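Local coordinates for putative type VI secretion protein (Escherichia coli, PDB 3U66), which is probably an inner-membrane-anchored component of the type VI secretion machine, represented here by its all-helical cytoplasmic domain, at residues 8-11 / 12-16; 91-94 / 95-99; 119-122 / 123-126; 130-133 / 134-138. All coordinates share one frame; numbering follows the deposited sequence.

Contact 1: 8-11 / 12-16; sequences RAEQ and IFYPG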
ATOM      1  N   ARG A   8      15.549  -6.935  -5.693  1.00 67.50           N
ATOM      2  CA  ARG A   8      14.870  -7.852  -6.619  1.00 66.62           C
ATOM      3  C   ARG A   8      13.360  -7.702  -6.444  1.00 67.12           C
ATOM      4  O   ARG A   8      12.633  -7.737  -7.423  1.00 66.63           O
ATOM      5  CB  ARG A   8      15.310  -9.314  -6.401  1.00 67.33           C
ATOM      6  CG  ARG A   8      15.481 -10.094  -7.704  1.00 80.00           C
ATOM      7  CD  ARG A   8      16.297 -11.367  -7.503  1.00 94.66           C
ATOM      8  NE  ARG A   8      17.392 -11.501  -8.474  1.00104.25           N
ATOM      9  CZ  ARG A   8      18.678 -11.650  -8.159  1.00117.54           C
ATOM     10  NH1 ARG A   8      19.059 -11.685  -6.885  1.00102.90           N
ATOM     11  NH2 ARG A   8      19.595 -11.768  -9.112  1.00102.78           N
ATOM     12  N   ALA A   9      12.915  -7.467  -5.200  1.00 61.79           N
ATOM     13  CA  ALA A   9      11.526  -7.227  -4.801  1.00 60.84           C
ATOM     14  C   ALA A   9      11.019  -5.880  -5.341  1.00 62.08           C
ATOM     15  O   ALA A   9       9.911  -5.817  -5.883  1.00 60.93           O
ATOM     16  CB  ALA A   9      11.414  -7.256  -3.285  1.00 61.35           C
ATOM     17  N   GLU A  10      11.833  -4.814  -5.200  1.00 57.91           N
ATOM     18  CA  GLU A  10      11.515  -3.472  -5.703  1.00 57.39           C
ATOM     19  C   GLU A  10      11.392  -3.493  -7.231  1.00 61.43           C
ATOM     20  O   GLU A  10      10.464  -2.894  -7.778  1.00 61.51           O
ATOM     21  CB  GLU A  10      12.546  -2.432  -5.233  1.00 58.47           C
ATOM     22  CG  GLU A  10      12.381  -2.021  -3.780  1.00 63.71           C
ATOM     23  CD  GLU A  10      13.092  -0.732  -3.415  1.00 70.99           C
ATOM     24  OE1 GLU A  10      12.447   0.339  -3.452  1.00 70.66           O
ATOM     25  OE2 GLU A  10      14.297  -0.794  -3.088  1.00 52.84           O
ATOM     26  N   GLN A  11      12.291  -4.247  -7.899  1.00 57.55           N
ATOM     27  CA  GLN A  11      12.347  -4.499  -9.342  1.00 57.02           C
ATOM     28  C   GLN A  11      10.999  -5.051  -9.854  1.00 59.88           C
ATOM     29  O   GLN A  11      10.570  -4.684 -10.950  1.00 59.99           O
ATOM     30  CB  GLN A  11      13.417  -5.570  -9.611  1.00 58.59           C
ATOM     31  CG  GLN A  11      14.683  -5.134 -10.317  1.00 76.60           C
ATOM     32  CD  GLN A  11      15.556  -6.329 -10.703  1.00 96.02           C
ATOM     33  OE1 GLN A  11      15.138  -7.506 -10.689  1.00 89.32           O
ATOM     34  NE2 GLN A  11      16.797  -6.048 -11.082  1.00 86.14           N
ATOM     35  N   ILE A  12      10.377  -5.984  -9.082  1.00 55.02           N
ATOM     36  CA  ILE A  12       9.095  -6.639  -9.390  1.00 54.17           C
ATOM     37  C   ILE A  12       7.929  -5.628  -9.309  1.00 55.72           C
ATOM     38  O   ILE A  12       7.030  -5.663 -10.152  1.00 55.85           O
ATOM     39  CB  ILE A  12       8.803  -7.846  -8.431  1.00 57.63           C
ATOM     40  CG1 ILE A  12      10.016  -8.738  -8.084  1.00 58.43           C
ATOM     41  CG2 ILE A  12       7.611  -8.664  -8.871  1.00 58.90           C
ATOM     42  CD1 ILE A  12      10.617  -9.635  -9.173  1.00 67.97           C
ATOM     43  N   PHE A  13       7.918  -4.776  -8.267  1.00 49.52           N
ATOM     44  CA  PHE A  13       6.832  -3.835  -8.031  1.00 48.38           C
ATOM     45  C   PHE A  13       6.968  -2.469  -8.684  1.00 52.89           C
ATOM     46  O   PHE A  13       5.971  -1.752  -8.738  1.00 52.39           O
ATOM     47  CB  PHE A  13       6.534  -3.705  -6.528  1.00 49.59           C
ATOM     48  CG  PHE A  13       5.901  -4.913  -5.875  1.00 50.11           C
ATOM     49  CD1 PHE A  13       4.573  -5.245  -6.125  1.00 52.13           C
ATOM     50  CD2 PHE A  13       6.622  -5.695  -4.978  1.00 51.01           C
ATOM     51  CE1 PHE A  13       3.989  -6.357  -5.513  1.00 52.86           C
ATOM     52  CE2 PHE A  13       6.041  -6.811  -4.373  1.00 53.11           C
ATOM     53  CZ  PHE A  13       4.731  -7.139  -4.649  1.00 51.53           C
ATOM     54  N   TYR A  14       8.173  -2.106  -9.195  1.00 50.28           N
ATOM     55  CA  TYR A  14       8.419  -0.809  -9.855  1.00 49.77           C
ATOM     56  C   TYR A  14       7.395  -0.437 -10.944  1.00 51.96           C
ATOM     57  O   TYR A  14       6.831   0.652 -10.844  1.00 52.17           O
ATOM     58  CB  TYR A  14       9.867  -0.668 -10.377  1.00 50.71           C
ATOM     59  CG  TYR A  14      10.861  -0.113  -9.386  1.00 51.60           C
ATOM     60  CD1 TYR A  14      10.611   1.067  -8.692  1.00 54.22           C
ATOM     61  CD2 TYR A  14      12.115  -0.703  -9.223  1.00 51.68           C
ATOM     62  CE1 TYR A  14      11.529   1.591  -7.789  1.00 55.30           C
ATOM     63  CE2 TYR A  14      13.045  -0.193  -8.322  1.00 52.25           C
ATOM     64  CZ  TYR A  14      12.747   0.956  -7.608  1.00 61.11           C
ATOM     65  OH  TYR A  14      13.660   1.473  -6.729  1.00 64.95           O
ATOM     66  N   PRO A  15       7.076  -1.289 -11.952  1.00 47.37           N
ATOM     67  CA  PRO A  15       6.059  -0.886 -12.945  1.00 46.87           C
ATOM     68  C   PRO A  15       4.708  -0.512 -12.316  1.00 51.60           C
ATOM     69  O   PRO A  15       4.112   0.504 -12.685  1.00 50.56           O
ATOM     70  CB  PRO A  15       5.946  -2.118 -13.856  1.00 48.01           C
ATOM     71  CG  PRO A  15       7.204  -2.854 -13.676  1.00 52.10           C
ATOM     72  CD  PRO A  15       7.570  -2.656 -12.237  1.00 48.11           C
ATOM     73  N   GLY A  16       4.261  -1.321 -11.348  1.00 49.05           N
ATOM     74  CA  GLY A  16       3.015  -1.117 -10.619  1.00 48.39           C
ATOM     75  C   GLY A  16       3.054   0.120  -9.753  1.00 52.51           C
ATOM     76  O   GLY A  16       2.107   0.917  -9.754  1.00 51.03           O
TER
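Glu10 O accepts from Tyr14 N at 2.8 Å, the shortest hydrogen bond in this N-terminal part of helix 7-24, which belongs to the helical bundle that makes up the cytoplasmic domain. In the same i to i+4 series, one residue earlier, Phe13 N donates to Ala9 O at 3.3 Å. Pro15 has no N-H to give, and the helix kinks here, the nitrogens of Pro15 and Gly16 both lacking a bond back into the preceding turn.

The side chains of Glu10 and Tyr14 follow the same face of the helix. CE2 of the Tyr14 ring lies 3.8 Å from Glu10 CB, while the carboxylate and phenol planes are turned 29° from each other. Glu10 CG stands anti to the carbonyl carbon (chi1 -76°), and the chain beyond it is extended, which carries the carboxylate out to the level of the phenol oxygen. There OE1 forms a salt bridge with Arg130 of helix 122-133, and the tyrosine hydroxyl makes a weak hydrogen bond to the same arginine.

Phe13 turns to another side, into the bundle, where its ring meets that of Phe67 and packs on Met63 and Leu64 of helix 57-76. Ile12 leans on Ala46 and Glu49 of helix 32-52. On the phenylalanine ring, CD2 is the atom that comes nearest Ala9 O, at 3.4 Å.

Contact 2: 91-94 / 95-99; sequences DPLQ and AHFFG
With CG of both Leu93 and Phe97 anti to the carbonyl carbon (chi1 -63° and -72°), the two side chains lie alongside each other and point the same way from one flank of the short helix 93-98. Leu93 CD2 reaches the ring at Phe97 CE2, 3.7 Å away, and Leu93 O sits at the ring edge, near its plane. His96 CG is anti to the backbone N instead, and its CD2 stands 3.4 Å above one face of the Phe97 ring, offset toward the rim. With an alanine at Phe97 the shared ring is gone, and Leu93 CD2 and the His96 imidazole would probably lose the surface they pack on, as would Val43 and Arg47 of helix 32-52.

Pro92 occupies the N-cap position. Its carbonyl oxygen accepts from two backbone nitrogens, His96 N at 2.9 Å from Pro92 O, in the carbonyl plane, and Ala95 N at 3.2 Å from Pro92 O, above that plane. Pro92 CD also touches the methyl of Ala95. Proline has no side chain that could cap; here the carboxylate of Asp72 on helix 57-76 accepts from Leu93 N and Gln94 N.

The first turn is thus capped from a neighbouring helix, and a negative charge at this N-terminus would probably be favoured by the helix dipole, while mainly apolar contacts seat the flank.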
ATOM      1  N   ASP A  91     -16.109  -4.912  -7.353  1.00 78.72           N
ATOM      2  CA  ASP A  91     -15.151  -5.934  -6.904  1.00 77.10           C
ATOM      3  C   ASP A  91     -13.694  -5.450  -7.023  1.00 76.74           C
ATOM      4  O   ASP A  91     -13.131  -5.503  -8.120  1.00 75.78           O
ATOM      5  CB  ASP A  91     -15.347  -7.265  -7.663  1.00 78.98           C
ATOM      6  CG  ASP A  91     -16.714  -7.899  -7.501  1.00 90.95           C
ATOM      7  OD1 ASP A  91     -17.211  -7.965  -6.348  1.00 91.85           O
ATOM      8  OD2 ASP A  91     -17.267  -8.379  -8.516  1.00 96.15           O
ATOM      9  N   PRO A  92     -13.072  -4.949  -5.921  1.00 70.36           N
ATOM     10  CA  PRO A  92     -11.671  -4.486  -6.014  1.00 68.86           C
ATOM     11  C   PRO A  92     -10.662  -5.637  -5.985  1.00 69.69           C
ATOM     12  O   PRO A  92     -11.064  -6.797  -5.849  1.00 69.28           O
ATOM     13  CB  PRO A  92     -11.530  -3.548  -4.817  1.00 70.68           C
ATOM     14  CG  PRO A  92     -12.521  -4.039  -3.828  1.00 75.80           C
ATOM     15  CD  PRO A  92     -13.595  -4.807  -4.547  1.00 71.58           C
ATOM     16  N   LEU A  93      -9.356  -5.323  -6.133  1.00 63.79           N
ATOM     17  CA  LEU A  93      -8.267  -6.306  -6.169  1.00 62.31           C
ATOM     18  C   LEU A  93      -8.103  -7.067  -4.868  1.00 65.07           C
ATOM     19  O   LEU A  93      -7.709  -8.228  -4.892  1.00 65.03           O
ATOM     20  CB  LEU A  93      -6.939  -5.663  -6.581  1.00 62.07           C
ATOM     21  CG  LEU A  93      -6.859  -5.053  -7.989  1.00 66.23           C
ATOM     22  CD1 LEU A  93      -5.640  -4.165  -8.109  1.00 65.90           C
ATOM     23  CD2 LEU A  93      -6.831  -6.132  -9.077  1.00 67.26           C
ATOM     24  N   GLN A  94      -8.409  -6.417  -3.737  1.00 60.62           N
ATOM     25  CA  GLN A  94      -8.341  -7.014  -2.400  1.00 60.04           C
ATOM     26  C   GLN A  94      -9.418  -8.094  -2.230  1.00 63.39           C
ATOM     27  O   GLN A  94      -9.239  -9.025  -1.448  1.00 62.57           O
ATOM     28  CB  GLN A  94      -8.457  -5.933  -1.307  1.00 61.01           C
ATOM     29  CG  GLN A  94      -9.704  -5.052  -1.412  1.00 72.58           C
ATOM     30  CD  GLN A  94      -9.595  -3.804  -0.586  1.00 86.53           C
ATOM     31  OE1 GLN A  94     -10.087  -3.736   0.541  1.00 79.32           O
ATOM     32  NE2 GLN A  94      -8.952  -2.787  -1.131  1.00 78.44           N
ATOM     33  N   ALA A  95     -10.540  -7.948  -2.958  1.00 59.93           N
ATOM     34  CA  ALA A  95     -11.658  -8.889  -2.932  1.00 59.08           C
ATOM     35  C   ALA A  95     -11.420  -9.991  -3.945  1.00 60.89           C
ATOM     36  O   ALA A  95     -11.705 -11.151  -3.650  1.00 60.74           O
ATOM     37  CB  ALA A  95     -12.964  -8.165  -3.223  1.00 59.56           C
ATOM     38  N   HIS A  96     -10.865  -9.632  -5.122  1.00 55.88           N
ATOM     39  CA  HIS A  96     -10.572 -10.546  -6.223  1.00 55.33           C
ATOM     40  C   HIS A  96      -9.445 -11.519  -5.893  1.00 58.42           C
ATOM     41  O   HIS A  96      -9.591 -12.719  -6.111  1.00 57.41           O
ATOM     42  CB  HIS A  96     -10.287  -9.765  -7.519  1.00 56.53           C
ATOM     43  CG  HIS A  96      -9.929 -10.633  -8.692  1.00 60.45           C
ATOM     44  ND1 HIS A  96     -10.855 -11.481  -9.285  1.00 62.20           N
ATOM     45  CD2 HIS A  96      -8.748 -10.757  -9.342  1.00 62.20           C
ATOM     46  CE1 HIS A  96     -10.200 -12.101 -10.254  1.00 61.47           C
ATOM     47  NE2 HIS A  96      -8.932 -11.694 -10.330  1.00 61.84           N
ATOM     48  N   PHE A  97      -8.335 -11.007  -5.348  1.00 55.53           N
ATOM     49  CA  PHE A  97      -7.153 -11.795  -5.004  1.00 54.30           C
ATOM     50  C   PHE A  97      -7.077 -12.284  -3.554  1.00 57.61           C
ATOM     51  O   PHE A  97      -6.415 -13.301  -3.312  1.00 56.80           O
ATOM     52  CB  PHE A  97      -5.879 -11.023  -5.368  1.00 55.45           C
ATOM     53  CG  PHE A  97      -5.592 -10.918  -6.843  1.00 57.02           C
ATOM     54  CD1 PHE A  97      -5.040 -11.990  -7.539  1.00 59.88           C
ATOM     55  CD2 PHE A  97      -5.818  -9.733  -7.529  1.00 59.33           C
ATOM     56  CE1 PHE A  97      -4.747 -11.885  -8.898  1.00 60.67           C
ATOM     57  CE2 PHE A  97      -5.522  -9.628  -8.892  1.00 62.16           C
ATOM     58  CZ  PHE A  97      -4.985 -10.704  -9.566  1.00 60.01           C
ATOM     59  N   PHE A  98      -7.727 -11.581  -2.593  1.00 54.36           N
ATOM     60  CA  PHE A  98      -7.624 -11.944  -1.169  1.00 54.97           C
ATOM     61  C   PHE A  98      -8.910 -12.238  -0.403  1.00 61.97           C
ATOM     62  O   PHE A  98      -8.853 -12.788   0.699  1.00 62.28           O
ATOM     63  CB  PHE A  98      -6.699 -10.973  -0.398  1.00 56.14           C
ATOM     64  CG  PHE A  98      -5.278 -10.943  -0.920  1.00 57.07           C
ATOM     65  CD1 PHE A  98      -4.363 -11.927  -0.557  1.00 59.57           C
ATOM     66  CD2 PHE A  98      -4.863  -9.943  -1.791  1.00 58.55           C
ATOM     67  CE1 PHE A  98      -3.053 -11.905  -1.048  1.00 60.66           C
ATOM     68  CE2 PHE A  98      -3.552  -9.920  -2.281  1.00 61.46           C
ATOM     69  CZ  PHE A  98      -2.653 -10.899  -1.900  1.00 59.64           C
ATOM     70  N   GLY A  99     -10.045 -11.880  -0.981  1.00 60.16           N
ATOM     71  CA  GLY A  99     -11.341 -12.126  -0.364  1.00 60.57           C
ATOM     72  C   GLY A  99     -11.663 -11.228   0.813  1.00 65.05           C
ATOM     73  O   GLY A  99     -12.244 -11.689   1.799  1.00 65.96           O
TER

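Contact 3: 119-122 / 123-126; sequences APDV and AVLT
The backbone passes from the extended Pro120 and Asp121 into helical angles at Val122, and Leu125 N closes the first turn on Asp121 O at 3.1 Å, with the donor in the carbonyl plane. This is the N-cap of helix 122-133. Asp121 holds the cap position, and its OD1 accepts from Ala123 N at 3.3 Å; the donor lies above the carboxylate plane, 51° out of it. Swinging CG anti to its own backbone N (chi1 -165°) folds the carboxylate back over the start of the helix, where OD1 also rests against the Ala123 methyl. A leucine here would probably leave Ala123 N without its capping acceptor and the first turn less firmly closed.

Apolar groups flank the cap. Pro120 CG meets Leu125 CD1 at 3.8 Å, the proline ring and the leucine branch running at a slant to each other, an apolar pairing of the residue before the N-cap with the fourth residue of the helix, as in a hydrophobic staple. Asp121 CB touches Val124 CG2 in turn. Val124 and Ala123 continue onto Ile62 and Met63 of helix 57-76, and Ala123 also packs on Ala9 of helix 7-24.

Val122 O is gripped twice by Thr126: the backbone N comes to 2.9 Å, and the hydroxyl OG1, donating from above the carbonyl plane, stands 2.8 Å from Val122 O.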
ATOM      1  N   ALA A 119      13.187 -10.123  13.680  1.00 66.02           N
ATOM      2  CA  ALA A 119      13.878  -9.945  12.392  1.00 64.75           C
ATOM      3  C   ALA A 119      12.924 -10.111  11.189  1.00 66.24           C
ATOM      4  O   ALA A 119      13.042 -11.098  10.457  1.00 65.40           O
ATOM      5  CB  ALA A 119      15.069 -10.898  12.286  1.00 65.29           C
ATOM      6  N   PRO A 120      11.978  -9.160  10.950  1.00 62.04           N
ATOM      7  CA  PRO A 120      11.085  -9.303   9.788  1.00 61.84           C
ATOM      8  C   PRO A 120      11.852  -9.186   8.468  1.00 66.85           C
ATOM      9  O   PRO A 120      12.886  -8.503   8.427  1.00 67.46           O
ATOM     10  CB  PRO A 120      10.081  -8.155   9.966  1.00 63.53           C
ATOM     11  CG  PRO A 120      10.769  -7.158  10.793  1.00 67.75           C
ATOM     12  CD  PRO A 120      11.695  -7.912  11.697  1.00 63.40           C
ATOM     13  N   ASP A 121      11.355  -9.843   7.392  1.00 62.56           N
ATOM     14  CA  ASP A 121      11.992  -9.795   6.073  1.00 61.75           C
ATOM     15  C   ASP A 121      12.118  -8.332   5.617  1.00 64.74           C
ATOM     16  O   ASP A 121      11.121  -7.599   5.523  1.00 64.29           O
ATOM     17  CB  ASP A 121      11.213 -10.648   5.052  1.00 63.95           C
ATOM     18  CG  ASP A 121      11.930 -10.975   3.744  1.00 78.65           C
ATOM     19  OD1 ASP A 121      12.942 -10.302   3.425  1.00 79.19           O
ATOM     20  OD2 ASP A 121      11.458 -11.881   3.021  1.00 86.49           O
ATOM     21  N   VAL A 122      13.370  -7.901   5.401  1.00 60.28           N
ATOM     22  CA  VAL A 122      13.725  -6.547   4.975  1.00 59.38           C
ATOM     23  C   VAL A 122      12.952  -6.129   3.698  1.00 61.49           C
ATOM     24  O   VAL A 122      12.459  -4.999   3.625  1.00 61.37           O
ATOM     25  CB  VAL A 122      15.270  -6.345   4.908  1.00 63.63           C
ATOM     26  CG1 VAL A 122      15.934  -7.293   3.908  1.00 63.58           C
ATOM     27  CG2 VAL A 122      15.647  -4.893   4.629  1.00 63.64           C
ATOM     28  N   ALA A 123      12.770  -7.078   2.753  1.00 56.29           N
ATOM     29  CA  ALA A 123      12.018  -6.883   1.509  1.00 54.95           C
ATOM     30  C   ALA A 123      10.546  -6.518   1.779  1.00 56.40           C
ATOM     31  O   ALA A 123      10.034  -5.588   1.151  1.00 55.46           O
ATOM     32  CB  ALA A 123      12.125  -8.121   0.632  1.00 55.39           C
ATOM     33  N   VAL A 124       9.900  -7.206   2.752  1.00 51.63           N
ATOM     34  CA  VAL A 124       8.515  -6.963   3.176  1.00 50.95           C
ATOM     35  C   VAL A 124       8.404  -5.548   3.764  1.00 54.51           C
ATOM     36  O   VAL A 124       7.522  -4.802   3.344  1.00 54.28           O
ATOM     37  CB  VAL A 124       8.005  -8.071   4.148  1.00 54.76           C
ATOM     38  CG1 VAL A 124       6.648  -7.723   4.764  1.00 54.10           C
ATOM     39  CG2 VAL A 124       7.946  -9.426   3.450  1.00 54.39           C
ATOM     40  N   LEU A 125       9.324  -5.172   4.688  1.00 51.44           N
ATOM     41  CA  LEU A 125       9.386  -3.848   5.328  1.00 51.37           C
ATOM     42  C   LEU A 125       9.583  -2.740   4.312  1.00 57.88           C
ATOM     43  O   LEU A 125       9.077  -1.635   4.522  1.00 58.40           O
ATOM     44  CB  LEU A 125      10.521  -3.752   6.373  1.00 50.82           C
ATOM     45  CG  LEU A 125      10.425  -4.540   7.684  1.00 53.86           C
ATOM     46  CD1 LEU A 125      11.535  -4.136   8.609  1.00 53.56           C
ATOM     47  CD2 LEU A 125       9.098  -4.335   8.383  1.00 54.13           C
ATOM     48  N   THR A 126      10.350  -3.022   3.231  1.00 54.89           N
ATOM     49  CA  THR A 126      10.620  -2.073   2.151  1.00 54.79           C
ATOM     50  C   THR A 126       9.316  -1.774   1.419  1.00 58.84           C
ATOM     51  O   THR A 126       8.960  -0.604   1.260  1.00 58.74           O
ATOM     52  CB  THR A 126      11.742  -2.597   1.236  1.00 59.94           C
ATOM     53  OG1 THR A 126      12.928  -2.783   2.016  1.00 59.45           O
ATOM     54  CG2 THR A 126      12.026  -1.673   0.048  1.00 55.31           C
TER

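Contact 4: 130-133 / 134-138; sequences RTLQ and LGFTG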
ATOM      1  N   ARG A 130       7.193   1.624   0.967  1.00 54.74           N
ATOM      2  CA  ARG A 130       6.874   2.091  -0.380  1.00 54.08           C
ATOM      3  C   ARG A 130       5.369   2.309  -0.518  1.00 57.99           C
ATOM      4  O   ARG A 130       4.964   3.312  -1.116  1.00 57.83           O
ATOM      5  CB  ARG A 130       7.404   1.105  -1.437  1.00 52.03           C
ATOM      6  CG  ARG A 130       8.118   1.756  -2.620  1.00 59.87           C
ATOM      7  CD  ARG A 130       9.409   2.433  -2.214  1.00 67.43           C
ATOM      8  NE  ARG A 130      10.483   2.262  -3.190  1.00 72.59           N
ATOM      9  CZ  ARG A 130      11.075   3.254  -3.847  1.00 79.30           C
ATOM     10  NH1 ARG A 130      10.692   4.512  -3.648  1.00 59.05           N
ATOM     11  NH2 ARG A 130      12.045   3.002  -4.711  1.00 68.23           N
ATOM     12  N   THR A 131       4.550   1.412   0.098  1.00 53.85           N
ATOM     13  CA  THR A 131       3.088   1.483   0.105  1.00 53.74           C
ATOM     14  C   THR A 131       2.637   2.803   0.754  1.00 57.75           C
ATOM     15  O   THR A 131       1.782   3.490   0.203  1.00 56.99           O
ATOM     16  CB  THR A 131       2.495   0.216   0.754  1.00 61.42           C
ATOM     17  OG1 THR A 131       2.897  -0.929  -0.005  1.00 61.30           O
ATOM     18  CG2 THR A 131       0.979   0.252   0.862  1.00 58.33           C
ATOM     19  N   LEU A 132       3.253   3.165   1.892  1.00 55.32           N
ATOM     20  CA  LEU A 132       2.952   4.399   2.624  1.00 55.40           C
ATOM     21  C   LEU A 132       3.490   5.644   1.936  1.00 61.54           C
ATOM     22  O   LEU A 132       2.848   6.693   2.017  1.00 62.32           O
ATOM     23  CB  LEU A 132       3.445   4.343   4.083  1.00 54.96           C
ATOM     24  CG  LEU A 132       2.859   3.264   5.006  1.00 58.71           C
ATOM     25  CD1 LEU A 132       3.329   3.457   6.412  1.00 58.26           C
ATOM     26  CD2 LEU A 132       1.347   3.239   4.975  1.00 60.40           C
ATOM     27  N   GLN A 133       4.661   5.535   1.271  1.00 57.98           N
ATOM     28  CA  GLN A 133       5.300   6.623   0.528  1.00 57.27           C
ATOM     29  C   GLN A 133       4.441   7.028  -0.664  1.00 60.98           C
ATOM     30  O   GLN A 133       4.335   8.216  -0.943  1.00 61.39           O
ATOM     31  CB  GLN A 133       6.703   6.198   0.051  1.00 58.38           C
ATOM     32  CG  GLN A 133       7.479   7.290  -0.698  1.00 61.06           C
ATOM     33  CD  GLN A 133       8.599   6.787  -1.573  1.00 74.23           C
ATOM     34  OE1 GLN A 133       8.844   5.588  -1.713  1.00 72.01           O
ATOM     35  NE2 GLN A 133       9.292   7.706  -2.210  1.00 64.16           N
ATOM     36  N   LEU A 134       3.822   6.055  -1.354  1.00 57.66           N
ATOM     37  CA  LEU A 134       3.007   6.333  -2.544  1.00 57.74           C
ATOM     38  C   LEU A 134       1.612   6.904  -2.262  1.00 60.96           C
ATOM     39  O   LEU A 134       0.895   7.272  -3.197  1.00 59.88           O
ATOM     40  CB  LEU A 134       2.973   5.148  -3.536  1.00 57.80           C
ATOM     41  CG  LEU A 134       4.326   4.554  -3.983  1.00 62.62           C
ATOM     42  CD1 LEU A 134       4.118   3.488  -5.003  1.00 63.47           C
ATOM     43  CD2 LEU A 134       5.262   5.602  -4.542  1.00 64.00           C
ATOM     44  N   GLY A 135       1.251   6.995  -0.985  1.00 57.78           N
ATOM     45  CA  GLY A 135      -0.007   7.595  -0.574  1.00 58.06           C
ATOM     46  C   GLY A 135      -1.011   6.744   0.169  1.00 63.23           C
ATOM     47  O   GLY A 135      -2.139   7.210   0.372  1.00 63.80           O
ATOM     48  N   PHE A 136      -0.639   5.511   0.596  1.00 58.98           N
ATOM     49  CA  PHE A 136      -1.604   4.686   1.331  1.00 58.10           C
ATOM     50  C   PHE A 136      -1.921   5.289   2.686  1.00 63.23           C
ATOM     51  O   PHE A 136      -1.019   5.552   3.476  1.00 63.41           O
ATOM     52  CB  PHE A 136      -1.173   3.219   1.474  1.00 59.10           C
ATOM     53  CG  PHE A 136      -2.144   2.380   2.279  1.00 59.69           C
ATOM     54  CD1 PHE A 136      -3.260   1.811   1.679  1.00 61.49           C
ATOM     55  CD2 PHE A 136      -1.952   2.178   3.643  1.00 61.32           C
ATOM     56  CE1 PHE A 136      -4.158   1.043   2.423  1.00 62.12           C
ATOM     57  CE2 PHE A 136      -2.856   1.415   4.390  1.00 63.57           C
ATOM     58  CZ  PHE A 136      -3.951   0.852   3.774  1.00 61.55           C
ATOM     59  N   THR A 137      -3.209   5.496   2.943  1.00 60.64           N
ATOM     60  CA  THR A 137      -3.729   6.054   4.182  1.00 60.47           C
ATOM     61  C   THR A 137      -4.526   4.993   4.929  1.00 64.86           C
ATOM     62  O   THR A 137      -4.297   4.787   6.118  1.00 65.21           O
ATOM     63  CB  THR A 137      -4.541   7.322   3.873  1.00 69.75           C
ATOM     64  OG1 THR A 137      -3.688   8.262   3.218  1.00 70.48           O
ATOM     65  CG2 THR A 137      -5.147   7.954   5.120  1.00 70.00           C
ATOM     66  N   GLY A 138      -5.459   4.351   4.235  1.00 62.07           N
ATOM     67  CA  GLY A 138      -6.350   3.353   4.807  1.00 62.62           C
ATOM     68  C   GLY A 138      -7.280   3.937   5.850  1.00 69.05           C
ATOM     69  O   GLY A 138      -7.630   5.122   5.788  1.00 69.80           O
TER
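Backbone hydrogen bonds tie Thr131 to Phe136 and Leu132 to Gly135, closing helix 122-133 with a Schellman motif. Phe136 N reaches back to Thr131 O at 3.2 Å, and the weak bond from Gly135 N spans 3.4 Å to Leu132 O. Ahead of them Leu134 N binds Arg130 O at 3.0 Å. A side chain on Gly135 would collide with Leu134 O at this positive phi.

Apolar contacts brace the Schellman turn. Phe136 runs beside Thr131, whose CG2 lies 3.7 Å from Phe136 CB. Leu132 comes at a slant, its CD2 at the ring edge, 3.7 Å from Phe136 CD2. With CG anti to the backbone N (chi1 178°), the phenylalanine ring extends to Leu107 and Trp108 of helix 103-115, and Gly138 N stands over the centre of one face.

Among the polar side chains, Arg130 NH1 donates to Gln133 OE1 at 2.9 Å, on a lone pair and in the guanidinium plane. Its NE forms a salt bridge with Glu10, so the amide and the carboxylate together probably fix the guanidinium's rotation. The helix end therefore joins a charged grip on helix 7-24 to an apolar seat against helix 103-115.

How the contacts relate
All four contacts are local and partly buried, but the centre of contact 4 lies about 5 Å from the centre of the chain, those of the others about 13 to 14 Å. Contacts 3 and 4 hold opposite ends of helix 122-133, one an aspartate cap and the other a Schellman turn. Contact 1 belongs to helix 7-24 and touches both: Ala9 and Glu10 pack on Ala123 and Thr126 of contact 3, whereas toward contact 4 it is chiefly polar, through Arg130. Contact 2 stands apart, its nearest atoms about 7 Å from contact 4; its capping carboxylate comes from another helix, unlike that of contact 3.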